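Local coordinates for periplasmic cell division protein (SufI) (Aquifex aeolicus, PDB 6SYY) that is a multicopper oxidase that binds four copper ions and probably couples substrate oxidation to the reduction of dioxygen, at residues 458-463 and 489-494; 81-86 and 167-172; 317-322 and 358-363. All blocks are in the same frame, centred on the assembly; numbering follows the deposited sequence.

Contact 1: residues 458-463 and 489-494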
loop_
_atom_site.group_PDB
_atom_site.type_symbol
_atom_site.label_atom_id
_atom_site.label_comp_id
_atom_site.label_asym_id
_atom_site.label_seq_id
_atom_site.Cartn_x
_atom_site.Cartn_y
_atom_site.Cartn_z
ATOM N N PHE A 458 -11.328 3.621 7.454
ATOM C CA PHE A 458 -10.965 3.022 8.733
ATOM C C PHE A 458 -10.005 1.865 8.515
ATOM O O PHE A 458 -10.036 1.195 7.479
ATOM C CB PHE A 458 -12.193 2.509 9.497
ATOM C CG PHE A 458 -13.359 3.450 9.475
ATOM C CD1 PHE A 458 -13.504 4.417 10.455
ATOM C CD2 PHE A 458 -14.307 3.374 8.466
ATOM C CE1 PHE A 458 -14.575 5.290 10.431
ATOM C CE2 PHE A 458 -15.380 4.244 8.436
ATOM C CZ PHE A 458 -15.515 5.203 9.422
ATOM N N GLN A 459 -9.157 1.633 9.506
ATOM C CA GLN A 459 -8.433 0.379 9.553
ATOM C C GLN A 459 -9.301 -0.687 10.222
ATOM O O GLN A 459 -10.330 -0.393 10.834
ATOM C CB GLN A 459 -7.105 0.547 10.289
ATOM C CG GLN A 459 -6.085 1.389 9.541
ATOM C CD GLN A 459 -6.275 2.877 9.767
ATOM O OE1 GLN A 459 -6.979 3.294 10.687
ATOM N NE2 GLN A 459 -5.639 3.686 8.930
ATOM N N PHE A 460 -8.882 -1.942 10.093
ATOM C CA PHE A 460 -9.620 -3.057 10.662
ATOM C C PHE A 460 -8.641 -4.074 11.226
ATOM O O PHE A 460 -7.433 -4.013 10.982
ATOM C CB PHE A 460 -10.535 -3.720 9.623
ATOM C CG PHE A 460 -9.816 -4.185 8.385
ATOM C CD1 PHE A 460 -9.169 -5.408 8.357
ATOM C CD2 PHE A 460 -9.795 -3.397 7.245
ATOM C CE1 PHE A 460 -8.506 -5.837 7.219
ATOM C CE2 PHE A 460 -9.144 -3.823 6.105
ATOM C CZ PHE A 460 -8.492 -5.043 6.093
ATOM N N GLN A 461 -9.182 -5.027 11.979
ATOM C CA GLN A 461 -8.413 -6.130 12.535
ATOM C C GLN A 461 -8.949 -7.439 11.978
ATOM O O GLN A 461 -10.161 -7.680 12.003
ATOM C CB GLN A 461 -8.477 -6.127 14.060
ATOM C CG GLN A 461 -7.897 -4.867 14.672
ATOM C CD GLN A 461 -8.179 -4.766 16.148
ATOM O OE1 GLN A 461 -8.922 -5.575 16.708
ATOM N NE2 GLN A 461 -7.588 -3.768 16.793
ATOM N N VAL A 462 -8.047 -8.268 11.456
ATOM C CA VAL A 462 -8.439 -9.535 10.852
ATOM C C VAL A 462 -8.787 -10.515 11.961
ATOM O O VAL A 462 -7.973 -10.782 12.853
ATOM C CB VAL A 462 -7.325 -10.089 9.955
ATOM C CG1 VAL A 462 -7.717 -11.454 9.417
ATOM C CG2 VAL A 462 -7.036 -9.126 8.815
ATOM N N LEU A 463 -10.001 -11.054 11.911
ATOM C CA LEU A 463 -10.436 -11.995 12.929
ATOM C C LEU A 463 -10.062 -13.431 12.582
ATOM O O LEU A 463 -9.546 -14.158 13.436
ATOM C CB LEU A 463 -11.948 -11.889 13.133
ATOM C CG LEU A 463 -12.467 -10.539 13.612
ATOM C CD1 LEU A 463 -13.960 -10.623 13.869
ATOM C CD2 LEU A 463 -11.725 -10.098 14.858
ATOM N N VAL A 489 -12.828 -14.697 4.838
ATOM C CA VAL A 489 -12.065 -13.942 5.822
ATOM C C VAL A 489 -13.032 -13.046 6.581
ATOM O O VAL A 489 -13.921 -12.433 5.979
ATOM C CB VAL A 489 -10.948 -13.109 5.156
ATOM C CG1 VAL A 489 -10.136 -12.347 6.195
ATOM C CG2 VAL A 489 -10.041 -14.010 4.329
ATOM N N ARG A 490 -12.876 -12.985 7.903
ATOM C CA ARG A 490 -13.693 -12.134 8.760
ATOM C C ARG A 490 -12.821 -11.046 9.375
ATOM O O ARG A 490 -11.796 -11.344 9.999
ATOM C CB ARG A 490 -14.384 -12.953 9.857
ATOM C CG ARG A 490 -15.509 -13.858 9.346
ATOM C CD ARG A 490 -15.989 -14.868 10.397
ATOM N NE ARG A 490 -16.675 -14.243 11.526
ATOM C CZ ARG A 490 -16.207 -14.219 12.772
ATOM N NH1 ARG A 490 -15.046 -14.791 13.065
ATOM N NH2 ARG A 490 -16.907 -13.626 13.732
ATOM N N ILE A 491 -13.225 -9.788 9.188
ATOM C CA ILE A 491 -12.520 -8.645 9.748
ATOM C C ILE A 491 -13.490 -7.849 10.610
ATOM O O ILE A 491 -14.712 -7.952 10.474
ATOM C CB ILE A 491 -11.896 -7.743 8.662
ATOM C CG1 ILE A 491 -12.989 -7.104 7.798
ATOM C CG2 ILE A 491 -10.923 -8.532 7.796
ATOM C CD1 ILE A 491 -12.451 -6.140 6.769
ATOM N N ALA A 492 -12.927 -7.042 11.508
ATOM C CA ALA A 492 -13.700 -6.204 12.414
ATOM C C ALA A 492 -13.345 -4.744 12.175
ATOM O O ALA A 492 -12.163 -4.390 12.151
ATOM C CB ALA A 492 -13.433 -6.574 13.874
ATOM N N VAL A 493 -14.363 -3.902 12.009
ATOM C CA VAL A 493 -14.179 -2.479 11.740
ATOM C C VAL A 493 -14.938 -1.684 12.793
ATOM O O VAL A 493 -16.155 -1.852 12.948
ATOM C CB VAL A 493 -14.659 -2.087 10.333
ATOM C CG1 VAL A 493 -13.980 -0.796 9.883
ATOM C CG2 VAL A 493 -14.410 -3.213 9.342
ATOM N N ASP A 494 -14.224 -0.822 13.513
ATOM C CA ASP A 494 -14.853 0.162 14.391
ATOM C C ASP A 494 -15.037 1.430 13.572
ATOM O O ASP A 494 -14.089 2.189 13.354
ATOM C CB ASP A 494 -14.009 0.409 15.636
ATOM C CG ASP A 494 -14.631 1.438 16.575
ATOM O OD1 ASP A 494 -15.740 1.943 16.281
ATOM O OD2 ASP A 494 -14.010 1.743 17.614
HETATM O O HOH W 1 -11.671 -0.025 13.340
#

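Contact 2: residues 81-86 and 167-172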
loop_
_atom_site.group_PDB
_atom_site.type_symbol
_atom_site.label_atom_id
_atom_site.label_comp_id
_atom_site.label_asym_id
_atom_site.label_seq_id
_atom_site.Cartn_x
_atom_site.Cartn_y
_atom_site.Cartn_z
ATOM N N ASP A 81 9.160 7.434 -20.706
ATOM C CA ASP A 81 8.072 8.373 -20.487
ATOM C C ASP A 81 7.237 7.894 -19.309
ATOM O O ASP A 81 6.687 6.789 -19.342
ATOM C CB ASP A 81 7.212 8.499 -21.745
ATOM C CG ASP A 81 7.935 9.206 -22.882
ATOM O OD1 ASP A 81 9.114 9.577 -22.707
ATOM O OD2 ASP A 81 7.321 9.392 -23.955
ATOM N N MET A 82 7.152 8.716 -18.264
ATOM C CA MET A 82 6.449 8.326 -17.052
ATOM C C MET A 82 5.751 9.532 -16.437
ATOM O O MET A 82 6.066 10.688 -16.736
ATOM C CB MET A 82 7.400 7.702 -16.025
ATOM C CG MET A 82 7.934 6.340 -16.417
ATOM S SD MET A 82 8.903 5.606 -15.096
ATOM C CE MET A 82 7.637 5.369 -13.854
ATOM N N LEU A 83 4.793 9.233 -15.564
ATOM C CA LEU A 83 4.136 10.234 -14.738
ATOM C C LEU A 83 4.825 10.307 -13.381
ATOM O O LEU A 83 5.291 9.296 -12.850
ATOM C CB LEU A 83 2.655 9.891 -14.556
ATOM C CG LEU A 83 1.710 10.038 -15.756
ATOM C CD1 LEU A 83 0.422 9.251 -15.535
ATOM C CD2 LEU A 83 1.391 11.500 -16.004
ATOM N N VAL A 84 4.903 11.514 -12.824
ATOM C CA VAL A 84 5.464 11.705 -11.492
ATOM C C VAL A 84 4.596 12.696 -10.737
ATOM O O VAL A 84 3.970 13.581 -11.325
ATOM C CB VAL A 84 6.931 12.203 -11.515
ATOM C CG1 VAL A 84 7.844 11.167 -12.138
ATOM C CG2 VAL A 84 7.045 13.532 -12.246
ATOM N N TYR A 85 4.548 12.524 -9.423
ATOM C CA TYR A 85 4.054 13.557 -8.526
ATOM C C TYR A 85 5.225 14.473 -8.193
ATOM O O TYR A 85 6.251 14.009 -7.682
ATOM C CB TYR A 85 3.468 12.944 -7.253
ATOM C CG TYR A 85 2.102 12.305 -7.415
ATOM C CD1 TYR A 85 1.048 13.000 -7.996
ATOM C CD2 TYR A 85 1.866 11.008 -6.974
ATOM C CE1 TYR A 85 -0.207 12.416 -8.137
ATOM C CE2 TYR A 85 0.619 10.417 -7.108
ATOM C CZ TYR A 85 -0.414 11.123 -7.690
ATOM O OH TYR A 85 -1.651 10.533 -7.824
ATOM N N GLU A 86 5.091 15.759 -8.508
ATOM C CA GLU A 86 6.125 16.740 -8.199
ATOM C C GLU A 86 5.728 17.506 -6.945
ATOM O O GLU A 86 4.664 18.133 -6.901
ATOM C CB GLU A 86 6.371 17.709 -9.357
ATOM C CG GLU A 86 7.454 18.738 -9.025
ATOM C CD GLU A 86 8.074 19.386 -10.248
ATOM O OE1 GLU A 86 7.576 19.158 -11.370
ATOM O OE2 GLU A 86 9.067 20.127 -10.084
ATOM N N GLY A 167 -5.180 1.892 -12.641
ATOM C CA GLY A 167 -4.108 0.993 -13.038
ATOM C C GLY A 167 -3.135 1.647 -13.998
ATOM O O GLY A 167 -1.918 1.463 -13.892
ATOM N N TYR A 168 -3.653 2.439 -14.938
ATOM C CA TYR A 168 -2.778 3.104 -15.897
ATOM C C TYR A 168 -1.856 4.100 -15.203
ATOM O O TYR A 168 -0.637 4.089 -15.416
ATOM C CB TYR A 168 -3.611 3.804 -16.975
ATOM C CG TYR A 168 -2.773 4.573 -17.975
ATOM C CD1 TYR A 168 -2.391 5.888 -17.731
ATOM C CD2 TYR A 168 -2.361 3.982 -19.159
ATOM C CE1 TYR A 168 -1.619 6.590 -18.634
ATOM C CE2 TYR A 168 -1.593 4.679 -20.071
ATOM C CZ TYR A 168 -1.221 5.983 -19.803
ATOM O OH TYR A 168 -0.454 6.685 -20.708
ATOM N N GLN A 169 -2.420 4.977 -14.374
ATOM C CA GLN A 169 -1.626 6.076 -13.837
ATOM C C GLN A 169 -0.635 5.592 -12.787
ATOM O O GLN A 169 0.496 6.089 -12.720
ATOM C CB GLN A 169 -2.543 7.160 -13.274
ATOM C CG GLN A 169 -3.368 7.861 -14.339
ATOM C CD GLN A 169 -3.893 9.200 -13.873
ATOM O OE1 GLN A 169 -4.444 9.320 -12.779
ATOM N NE2 GLN A 169 -3.709 10.223 -14.699
ATOM N N VAL A 170 -1.031 4.626 -11.958
ATOM C CA VAL A 170 -0.090 4.053 -11.000
ATOM C C VAL A 170 1.058 3.382 -11.737
ATOM O O VAL A 170 2.236 3.623 -11.446
ATOM C CB VAL A 170 -0.809 3.072 -10.059
ATOM C CG1 VAL A 170 0.203 2.325 -9.194
ATOM C CG2 VAL A 170 -1.810 3.814 -9.192
ATOM N N TYR A 171 0.728 2.553 -12.730
ATOM C CA TYR A 171 1.754 1.839 -13.479
ATOM C C TYR A 171 2.703 2.791 -14.194
ATOM O O TYR A 171 3.896 2.495 -14.319
ATOM C CB TYR A 171 1.100 0.891 -14.481
ATOM C CG TYR A 171 2.090 0.109 -15.310
ATOM C CD1 TYR A 171 2.791 -0.955 -14.762
ATOM C CD2 TYR A 171 2.322 0.431 -16.644
ATOM C CE1 TYR A 171 3.701 -1.674 -15.512
ATOM C CE2 TYR A 171 3.225 -0.291 -17.407
ATOM C CZ TYR A 171 3.912 -1.345 -16.833
ATOM O OH TYR A 171 4.816 -2.075 -17.574
ATOM N N TYR A 172 2.206 3.932 -14.665
ATOM C CA TYR A 172 3.081 4.857 -15.372
ATOM C C TYR A 172 3.855 5.782 -14.441
ATOM O O TYR A 172 4.695 6.551 -14.922
ATOM C CB TYR A 172 2.283 5.666 -16.402
ATOM C CG TYR A 172 2.295 4.989 -17.752
ATOM C CD1 TYR A 172 1.322 4.059 -18.095
ATOM C CD2 TYR A 172 3.308 5.243 -18.664
ATOM C CE1 TYR A 172 1.350 3.417 -19.321
ATOM C CE2 TYR A 172 3.341 4.608 -19.893
ATOM C CZ TYR A 172 2.359 3.698 -20.215
ATOM O OH TYR A 172 2.387 3.064 -21.433
#

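Contact 3: residues 317-322 and 358-363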
loop_
_atom_site.group_PDB
_atom_site.type_symbol
_atom_site.label_atom_id
_atom_site.label_comp_id
_atom_site.label_asym_id
_atom_site.label_seq_id
_atom_site.Cartn_x
_atom_site.Cartn_y
_atom_site.Cartn_z
ATOM N N LYS A 317 19.919 -12.577 -0.412
ATOM C CA LYS A 317 18.999 -12.394 -1.529
ATOM C C LYS A 317 17.585 -12.210 -0.994
ATOM O O LYS A 317 17.032 -13.121 -0.369
ATOM C CB LYS A 317 19.053 -13.586 -2.486
ATOM C CG LYS A 317 20.343 -13.696 -3.298
ATOM C CD LYS A 317 20.410 -14.999 -4.103
ATOM C CE LYS A 317 20.422 -16.224 -3.192
ATOM N NZ LYS A 317 20.650 -17.501 -3.929
ATOM N N LEU A 318 17.010 -11.031 -1.227
ATOM C CA LEU A 318 15.575 -10.843 -1.033
ATOM C C LEU A 318 14.852 -11.554 -2.166
ATOM O O LEU A 318 14.849 -11.080 -3.308
ATOM C CB LEU A 318 15.212 -9.364 -0.999
ATOM C CG LEU A 318 13.699 -9.134 -0.970
ATOM C CD1 LEU A 318 13.119 -9.598 0.354
ATOM C CD2 LEU A 318 13.349 -7.684 -1.238
ATOM N N TYR A 319 14.252 -12.695 -1.860
ATOM C CA TYR A 319 13.788 -13.628 -2.872
ATOM C C TYR A 319 12.276 -13.773 -2.809
ATOM O O TYR A 319 11.689 -13.802 -1.724
ATOM C CB TYR A 319 14.451 -14.990 -2.684
ATOM C CG TYR A 319 14.329 -15.881 -3.886
ATOM C CD1 TYR A 319 15.211 -15.760 -4.956
ATOM C CD2 TYR A 319 13.335 -16.848 -3.956
ATOM C CE1 TYR A 319 15.101 -16.579 -6.063
ATOM C CE2 TYR A 319 13.216 -17.670 -5.057
ATOM C CZ TYR A 319 14.099 -17.533 -6.107
ATOM O OH TYR A 319 13.974 -18.357 -7.200
ATOM N N ASN A 320 11.653 -13.861 -3.982
ATOM C CA ASN A 320 10.218 -14.073 -4.099
ATOM C C ASN A 320 9.963 -15.529 -4.450
ATOM O O ASN A 320 10.425 -16.009 -5.491
ATOM C CB ASN A 320 9.605 -13.161 -5.160
ATOM C CG ASN A 320 8.112 -13.381 -5.315
ATOM O OD1 ASN A 320 7.323 -12.962 -4.472
ATOM N ND2 ASN A 320 7.721 -14.050 -6.390
ATOM N N PHE A 321 9.243 -16.222 -3.589
ATOM C CA PHE A 321 8.832 -17.599 -3.804
ATOM C C PHE A 321 7.431 -17.638 -4.394
ATOM O O PHE A 321 6.715 -16.633 -4.369
ATOM C CB PHE A 321 8.876 -18.370 -2.482
ATOM C CG PHE A 321 10.268 -18.694 -2.023
ATOM C CD1 PHE A 321 10.970 -19.747 -2.592
ATOM C CD2 PHE A 321 10.877 -17.948 -1.025
ATOM C CE1 PHE A 321 12.253 -20.052 -2.176
ATOM C CE2 PHE A 321 12.160 -18.250 -0.604
ATOM C CZ PHE A 321 12.848 -19.302 -1.181
ATOM N N PRO A 322 7.019 -18.768 -4.972
ATOM C CA PRO A 322 5.652 -18.867 -5.508
ATOM C C PRO A 322 4.607 -18.529 -4.454
ATOM O O PRO A 322 4.600 -19.089 -3.356
ATOM C CB PRO A 322 5.559 -20.327 -5.956
ATOM C CG PRO A 322 6.968 -20.679 -6.320
ATOM C CD PRO A 322 7.842 -19.932 -5.350
ATOM N N ASN A 358 3.158 -17.174 -11.533
ATOM C CA ASN A 358 3.368 -17.716 -10.192
ATOM C C ASN A 358 4.816 -18.159 -10.010
ATOM O O ASN A 358 5.097 -19.115 -9.280
ATOM C CB ASN A 358 2.412 -18.881 -9.916
ATOM C CG ASN A 358 2.328 -19.244 -8.436
ATOM O OD1 ASN A 358 2.670 -18.446 -7.562
ATOM N ND2 ASN A 358 1.872 -20.457 -8.153
ATOM N N SER A 359 5.749 -17.472 -10.662
ATOM C CA SER A 359 7.136 -17.901 -10.690
ATOM C C SER A 359 7.910 -17.352 -9.494
ATOM O O SER A 359 7.449 -16.472 -8.763
ATOM C CB SER A 359 7.800 -17.472 -12.000
ATOM O OG SER A 359 7.715 -16.070 -12.184
ATOM N N GLU A 360 9.106 -17.901 -9.293
ATOM C CA GLU A 360 10.021 -17.445 -8.260
ATOM C C GLU A 360 11.190 -16.711 -8.901
ATOM O O GLU A 360 11.603 -17.027 -10.021
ATOM C CB GLU A 360 10.533 -18.613 -7.413
ATOM C CG GLU A 360 11.232 -19.705 -8.193
ATOM C CD GLU A 360 11.765 -20.804 -7.293
ATOM O OE1 GLU A 360 11.147 -21.066 -6.240
ATOM O OE2 GLU A 360 12.806 -21.403 -7.633
ATOM N N PHE A 361 11.718 -15.724 -8.181
ATOM C CA PHE A 361 12.739 -14.846 -8.735
ATOM C C PHE A 361 13.305 -13.974 -7.628
ATOM O O PHE A 361 12.619 -13.675 -6.645
ATOM C CB PHE A 361 12.168 -13.962 -9.852
ATOM C CG PHE A 361 10.904 -13.250 -9.469
ATOM C CD1 PHE A 361 9.668 -13.796 -9.771
ATOM C CD2 PHE A 361 10.948 -12.036 -8.805
ATOM C CE1 PHE A 361 8.501 -13.145 -9.418
ATOM C CE2 PHE A 361 9.784 -11.389 -8.440
ATOM C CZ PHE A 361 8.560 -11.939 -8.753
ATOM N N GLU A 362 14.554 -13.555 -7.807
ATOM C CA GLU A 362 15.169 -12.637 -6.860
ATOM C C GLU A 362 14.599 -11.236 -7.042
ATOM O O GLU A 362 14.439 -10.757 -8.168
ATOM C CB GLU A 362 16.685 -12.627 -7.047
ATOM C CG GLU A 362 17.426 -11.618 -6.186
ATOM C CD GLU A 362 18.929 -11.795 -6.257
ATOM O OE1 GLU A 362 19.380 -12.948 -6.429
ATOM O OE2 GLU A 362 19.659 -10.788 -6.148
ATOM N N VAL A 363 14.271 -10.585 -5.929
ATOM C CA VAL A 363 13.827 -9.193 -5.969
ATOM C C VAL A 363 14.999 -8.236 -5.801
ATOM O O VAL A 363 15.096 -7.227 -6.505
ATOM C CB VAL A 363 12.751 -8.951 -4.893
ATOM C CG1 VAL A 363 12.385 -7.482 -4.838
ATOM C CG2 VAL A 363 11.522 -9.802 -5.167
HETATM O O HOH W 2 5.388 -15.413 -7.215
#

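Contact 1: residues 458-463 and 489-494
The carbonyl oxygen of Gln-461 is gripped from two sources on the facing strand: Ala-492 N donates a hydrogen bond to this Gln-461 O at 2.9 Å, and Ile-491 CA brings its C-H to the same Gln-461 O at 3.4 Å. Gln-461 N returns a bond to Ala-492 O, in the carbonyl plane and fairly straight (162° at the hydrogen), which makes the two residues an antiparallel hydrogen-bonded pair. Leu-463 N continues the pairing on Arg-490 O. At the other end water 1 does the joining, giving a hydrogen to Gln-459 O and accepting one from Asp-494 N at 2.7 Å. Ile-491 lies beneath the Phe-460 ring. Its CG1 sits between its own N and carbonyl carbon (chi1 65°), a turn that carries CD1 over the middle of the ring, 3.7 Å from the Phe-460 centroid in a CH-pi contact, while CG2 reaches Phe-460 CD1 at 3.6 Å. Val-462 CG2 meets the same ring at its edge. Leu-463 CD1 rests over a face of the Arg-490 guanidinium, whose NH1 is salt-bridged to Glu-464. Strand 461-465 is the outermost strand, within this chain, of a five-stranded sheet; Val-462 on it and Phe-460 just before it pack on Val-481 of the second sheet, as in the beta-sandwich of a cupredoxin domain.

Contact 2: residues 81-86 and 167-172
Met-82 wraps around the carbonyl oxygen of Tyr-172. Its CB comes to 3.1 Å from Tyr-172 O, CG runs past at 3.6 Å from that oxygen, and beyond the sulfur the chain bends (chi3 66°), which returns CE to 3.3 Å from Tyr-172 O and also brings it near Tyr-172 C. The oxygen inside this curl is satisfied by the next residue of the strand: Leu-83 N donates to Tyr-172 O at 2.8 Å. That bond is reasonably straight at the hydrogen, 155°, but the donor stands well above the carbonyl plane, 43° out of it, so the bond is not aimed at a lone pair. It is the one hydrogen bond between residues 81-86 and 167-172. Leu-83 then extends its side chain over the helix, with CD1 4.1 Å from Tyr-172 CB and just as near Gln-169 CA. The Tyr-172 ring turns an edge to the strand, its CD2 lying 3.8 Å from Asp-81 O near the ring plane, while its CD1 sits over the centre of the Tyr-168 ring one turn back. Gln-169 spends its amide elsewhere, its OE1 taking a hydrogen bond from Ser-115. The helical residues 167-172 cross strand residues 81-86 at nearly a right angle. On the strand's side Leu-83 also touches Trp-69 of the neighbouring strand 63-72 and Met-82 reaches Lys-208 of strand 200-208; on the helix's side Val-170 packs on strand 154-160 at His-159, a copper ligand.

Contact 3: residues 317-322 and 358-363
Asn-320 and Phe-361 meet through two different first torsions: Asn-320 has CG anti to its backbone N (chi1 179°), whereas Phe-361 holds CG between N and the carbonyl carbon (chi1 50°), which folds the ring up under the asparagine. Asn-320 CB lies 4.0 Å from the Phe-361 centroid, a CH-pi contact displaced toward the rim, and ND2 comes within 3.3 Å of Phe-361 CE1, the amide inclined 31° to the ring. ND2 also donates to water 2, which in turn donates to Ser-359 O at 2.8 Å and, weakly, to Phe-321 O. The amide is held at its other end too, as OD1 accepts from Arg-262 N. Backbone bonds run both ways between the pair, Asn-320 N to Phe-361 O and Phe-361 N to Asn-320 O, and Val-363 N adds one to Leu-318 O at 2.7 Å. This antiparallel pairing brackets the methionine-rich part of the chain, of which residues 327-354 are not modelled; this is probably the loop whose open-to-closed movement has a role in catalysis. Across the sheet from Asn-320, the Tyr-319 ring lies over the Phe-361 peptide, CE1 being 3.5 Å from Phe-361 C, and its OH reaches Glu-360 CG at 3.2 Å. Lys-317 crosses Glu-362 at about a right angle, so that its CD, rather than its ammonium, touches Glu-362 OE1 at 3.3 Å.

In the fold
Contacts 1 and 3 are both antiparallel strand pairings, whereas contact 2 sets a strand against a helix through a single backbone bond. Contact 1 is buried and mostly apolar, its Phe-460 side chain about 6 Å from that of the copper ligand His-454. Contact 2 is also largely buried, about 31 Å from contact 1 between centres and on the opposite side of the chain's centre. Contact 3, only partly buried and away from the copper sites, mixes aromatic rings with amide, carboxylate and water. No structural element is shared: the three occur in series along the chain, with nearest atoms about 13 Å apart for contacts 2 and 3.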